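Local coordinates for nucleotide-binding protein, universal stress protein UspA family (Lactobacillus plantarum, PDB 3S3T), which probably serves in the stress response as a universal stress protein of the UspA family, binding ATP in a nucleotide pocket, at residues Arg4-Val10 with His32-Ala38. Residues are numbered along the deposited sequence; the frame is centred on the assembly and turned at random.
Sequences RYTNILV and HQANLTA
Asn7 and Asn35 lie side by side on neighbouring parallel strands, their amide planes turned 51° apart, and illustrate how polar side chains can extend the backbone pairing of a beta-alpha-beta unit. That pairing runs from Asn35 N to Thr6 O, Ile8 N to Asn35 O, Thr37 N to Ile8 O and Val10 N to Thr37 O. Asn35 ND2 donates an almost straight bond (175°) to Asn7 OD1 at 3.0 Å; the acceptor lies in the amide plane of Asn35, whereas the donor stands above the carbonyl plane of Asn7. Asn7 ND2 makes a bent bond to Thr6 OG1, which Asp110 holds in turn, while Asn35 OD1 takes a bond from Asn85. Replacing Asn7 with an alanine is likely to cost Asn35 ND2 this acceptor and Thr6 OG1 a donor, leaving the Asn35 amide to rely on Asn85. Further along this face, one water bridges Ile8 O and Thr37 OG1. On the other face, Ile8 CG2 meets Leu36 CD1 at 3.8 Å and Ile8 CD1 covers Ala34 CB, an apolar layer closed by helix 16-32. Where that helix ends, Arg4 reaches His32 O side-on: NE and NH2 both donate to it at 2.9 Å, in the guanidinium plane. The bend at chi3 (-76°) brings the group round to that carbonyl. Tyr5 CD2 sits over one face of the His32 imidazole, 3.4 Å from CE1, the rings oblique. The second subunit packs Arg31 against His32 and Ile143 against Tyr5. A cationic group at a helix C-terminus is likely to be favourable electrostatically; beyond it, the strand pair carries the asparagine bond and the water on one face and apolar packing on the other.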
ATOM      1  N   ARG A   4      17.726 -23.181  -7.564  1.00 29.74           N
ATOM      2  CA  ARG A   4      17.149 -22.798  -8.865  1.00 28.05           C
ATOM      3  C   ARG A   4      15.630 -22.764  -8.773  1.00 25.97           C
ATOM      4  O   ARG A   4      15.029 -23.460  -7.949  1.00 24.34           O
ATOM      5  CB  ARG A   4      17.526 -23.806  -9.976  1.00 28.80           C
ATOM      6  CG  ARG A   4      17.078 -25.238  -9.664  1.00 28.57           C
ATOM      7  CD  ARG A   4      17.452 -26.213 -10.783  1.00 29.88           C
ATOM      8  NE  ARG A   4      16.581 -26.086 -11.922  1.00 28.65           N
ATOM      9  CZ  ARG A   4      15.464 -26.796 -12.134  1.00 28.06           C
ATOM     10  NH1 ARG A   4      15.062 -27.702 -11.275  1.00 26.39           N
ATOM     11  NH2 ARG A   4      14.722 -26.558 -13.219  1.00 27.17           N
ATOM     12  N   TYR A   5      15.017 -21.953  -9.627  1.00 24.56           N
ATOM     13  CA  TYR A   5      13.580 -22.011  -9.811  1.00 23.74           C
ATOM     14  C   TYR A   5      13.213 -23.257 -10.575  1.00 24.81           C
ATOM     15  O   TYR A   5      13.966 -23.700 -11.445  1.00 25.87           O
ATOM     16  CB  TYR A   5      13.109 -20.781 -10.588  1.00 23.45           C
ATOM     17  CG  TYR A   5      13.302 -19.518  -9.780  1.00 22.31           C
ATOM     18  CD1 TYR A   5      12.601 -19.318  -8.596  1.00 23.33           C
ATOM     19  CD2 TYR A   5      14.248 -18.566 -10.154  1.00 23.38           C
ATOM     20  CE1 TYR A   5      12.783 -18.161  -7.839  1.00 22.90           C
ATOM     21  CE2 TYR A   5      14.451 -17.409  -9.390  1.00 23.87           C
ATOM     22  CZ  TYR A   5      13.705 -17.221  -8.231  1.00 23.26           C
ATOM     23  OH  TYR A   5      13.891 -16.099  -7.467  1.00 21.59           O
ATOM     24  N   THR A   6      12.067 -23.823 -10.240  1.00 24.35           N
ATOM     25  CA  THR A   6      11.561 -25.001 -10.914  1.00 25.33           C
ATOM     26  C   THR A   6      10.252 -24.763 -11.706  1.00 24.91           C
ATOM     27  O   THR A   6       9.979 -25.486 -12.660  1.00 25.53           O
ATOM     28  CB  THR A   6      11.269 -26.106  -9.914  1.00 25.58           C
ATOM     29  OG1 THR A   6      10.198 -25.693  -9.057  1.00 25.79           O
ATOM     30  CG2 THR A   6      12.510 -26.444  -9.084  1.00 26.80           C
ATOM     31  N   ASN A   7       9.444 -23.779 -11.290  1.00 23.93           N
ATOM     32  CA  ASN A   7       8.087 -23.590 -11.806  1.00 23.04           C
ATOM     33  C   ASN A   7       7.689 -22.130 -11.696  1.00 22.12           C
ATOM     34  O   ASN A   7       7.291 -21.690 -10.622  1.00 22.05           O
ATOM     35  CB  ASN A   7       7.101 -24.441 -10.980  1.00 22.85           C
ATOM     36  CG  ASN A   7       7.284 -25.917 -11.202  1.00 24.06           C
ATOM     37  OD1 ASN A   7       6.780 -26.455 -12.178  1.00 25.72           O
ATOM     38  ND2 ASN A   7       7.989 -26.583 -10.293  1.00 21.12           N
ATOM     39  N   ILE A   8       7.797 -21.396 -12.796  1.00 21.21           N
ATOM     40  CA  ILE A   8       7.588 -19.942 -12.834  1.00 20.16           C
ATOM     41  C   ILE A   8       6.208 -19.595 -13.399  1.00 20.73           C
ATOM     42  O   ILE A   8       5.747 -20.234 -14.337  1.00 20.63           O
ATOM     43  CB  ILE A   8       8.677 -19.264 -13.721  1.00 20.64           C
ATOM     44  CG1 ILE A   8      10.086 -19.610 -13.205  1.00 22.08           C
ATOM     45  CG2 ILE A   8       8.519 -17.703 -13.798  1.00 18.41           C
ATOM     46  CD1 ILE A   8      11.237 -19.178 -14.132  1.00 21.78           C
ATOM     47  N   LEU A   9       5.575 -18.571 -12.818  1.00 19.99           N
ATOM     48  CA  LEU A   9       4.294 -18.072 -13.251  1.00 21.12           C
ATOM     49  C   LEU A   9       4.492 -16.638 -13.704  1.00 20.43           C
ATOM     50  O   LEU A   9       5.145 -15.836 -13.013  1.00 20.06           O
ATOM     51  CB  LEU A   9       3.269 -18.098 -12.102  1.00 21.27           C
ATOM     52  CG  LEU A   9       1.846 -17.637 -12.461  1.00 22.08           C
ATOM     53  CD1 LEU A   9       1.156 -18.508 -13.500  1.00 22.76           C
ATOM     54  CD2 LEU A   9       1.017 -17.625 -11.196  1.00 20.47           C
ATOM     55  N   VAL A  10       3.999 -16.334 -14.896  1.00 20.59           N
ATOM     56  CA  VAL A  10       4.005 -14.976 -15.396  1.00 21.06           C
ATOM     57  C   VAL A  10       2.561 -14.573 -15.764  1.00 21.27           C
ATOM     58  O   VAL A  10       2.075 -14.886 -16.832  1.00 21.51           O
ATOM     59  CB  VAL A  10       5.015 -14.726 -16.531  1.00 21.99           C
ATOM     60  CG1 VAL A  10       4.825 -15.660 -17.741  1.00 21.44           C
ATOM     61  CG2 VAL A  10       4.953 -13.246 -16.922  1.00 19.52           C
ATOM     62  N   HIS A  32      17.245 -21.178 -15.635  1.00 28.98           N
ATOM     63  CA  HIS A  32      17.015 -22.112 -14.541  1.00 28.19           C
ATOM     64  C   HIS A  32      16.501 -23.452 -15.062  1.00 26.99           C
ATOM     65  O   HIS A  32      16.318 -24.413 -14.299  1.00 26.31           O
ATOM     66  CB  HIS A  32      16.011 -21.497 -13.566  1.00 26.68           C
ATOM     67  CG  HIS A  32      16.570 -20.371 -12.759  1.00 27.59           C
ATOM     68  ND1 HIS A  32      16.939 -20.516 -11.436  1.00 31.48           N
ATOM     69  CD2 HIS A  32      16.817 -19.079 -13.079  1.00 27.58           C
ATOM     70  CE1 HIS A  32      17.396 -19.361 -10.979  1.00 28.33           C
ATOM     71  NE2 HIS A  32      17.352 -18.480 -11.965  1.00 30.34           N
ATOM     72  N   GLN A  33      16.257 -23.490 -16.369  1.00 26.33           N
ATOM     73  CA  GLN A  33      15.583 -24.592 -17.028  1.00 26.67           C
ATOM     74  C   GLN A  33      14.304 -24.966 -16.282  1.00 25.23           C
ATOM     75  O   GLN A  33      14.061 -26.132 -15.963  1.00 25.92           O
ATOM     76  CB  GLN A  33      16.531 -25.776 -17.204  1.00 28.50           C
ATOM     77  CG  GLN A  33      17.628 -25.474 -18.228  1.00 29.62           C
ATOM     78  CD  GLN A  33      17.113 -25.483 -19.640  1.00 31.39           C
ATOM     79  OE1 GLN A  33      16.879 -26.531 -20.215  1.00 33.86           O
ATOM     80  NE2 GLN A  33      16.937 -24.322 -20.214  1.00 31.39           N
ATOM     81  N   ALA A  34      13.501 -23.944 -16.028  1.00 24.04           N
ATOM     82  CA  ALA A  34      12.292 -24.066 -15.226  1.00 23.63           C
ATOM     83  C   ALA A  34      11.073 -24.240 -16.098  1.00 23.31           C
ATOM     84  O   ALA A  34      11.051 -23.832 -17.246  1.00 24.92           O
ATOM     85  CB  ALA A  34      12.143 -22.867 -14.307  1.00 22.91           C
ATOM     86  N   ASN A  35      10.032 -24.847 -15.547  1.00 24.52           N
ATOM     87  CA  ASN A  35       8.760 -24.840 -16.236  1.00 24.54           C
ATOM     88  C   ASN A  35       8.237 -23.407 -16.191  1.00 23.72           C
ATOM     89  O   ASN A  35       8.507 -22.661 -15.220  1.00 23.16           O
ATOM     90  CB  ASN A  35       7.768 -25.826 -15.608  1.00 25.42           C
ATOM     91  CG  ASN A  35       8.277 -27.261 -15.608  1.00 26.66           C
ATOM     92  OD1 ASN A  35       8.823 -27.755 -16.596  1.00 28.32           O
ATOM     93  ND2 ASN A  35       8.107 -27.934 -14.479  1.00 26.88           N
ATOM     94  N   LEU A  36       7.540 -22.998 -17.251  1.00 23.82           N
ATOM     95  CA  LEU A  36       6.983 -21.662 -17.353  1.00 23.56           C
ATOM     96  C   LEU A  36       5.498 -21.739 -17.664  1.00 24.56           C
ATOM     97  O   LEU A  36       5.095 -22.523 -18.510  1.00 25.98           O
ATOM     98  CB  LEU A  36       7.732 -20.837 -18.421  1.00 23.91           C
ATOM     99  CG  LEU A  36       7.346 -19.365 -18.608  1.00 23.21           C
ATOM    100  CD1 LEU A  36       7.465 -18.601 -17.311  1.00 21.91           C
ATOM    101  CD2 LEU A  36       8.203 -18.732 -19.719  1.00 22.91           C
ATOM    102  N   THR A  37       4.685 -20.953 -16.927  1.00 24.41           N
ATOM    103  CA  THR A  37       3.259 -20.824 -17.218  1.00 23.77           C
ATOM    104  C   THR A  37       2.907 -19.331 -17.386  1.00 22.48           C
ATOM    105  O   THR A  37       3.210 -18.548 -16.493  1.00 21.36           O
ATOM    106  CB  THR A  37       2.416 -21.374 -16.060  1.00 23.87           C
ATOM    107  OG1 THR A  37       2.663 -22.783 -15.954  1.00 24.50           O
ATOM    108  CG2 THR A  37       0.887 -21.134 -16.302  1.00 23.32           C
ATOM    109  N   ALA A  38       2.320 -18.962 -18.531  1.00 22.58           N
ATOM    110  CA  ALA A  38       1.692 -17.628 -18.730  1.00 21.76           C
ATOM    111  C   ALA A  38       0.201 -17.707 -18.450  1.00 22.61           C
ATOM    112  O   ALA A  38      -0.495 -18.635 -18.919  1.00 24.21           O
ATOM    113  CB  ALA A  38       1.955 -17.096 -20.109  1.00 21.99           C
TER
HETATM  114  O   HOH W   1       5.019 -23.169 -14.698  1.00 27.69           O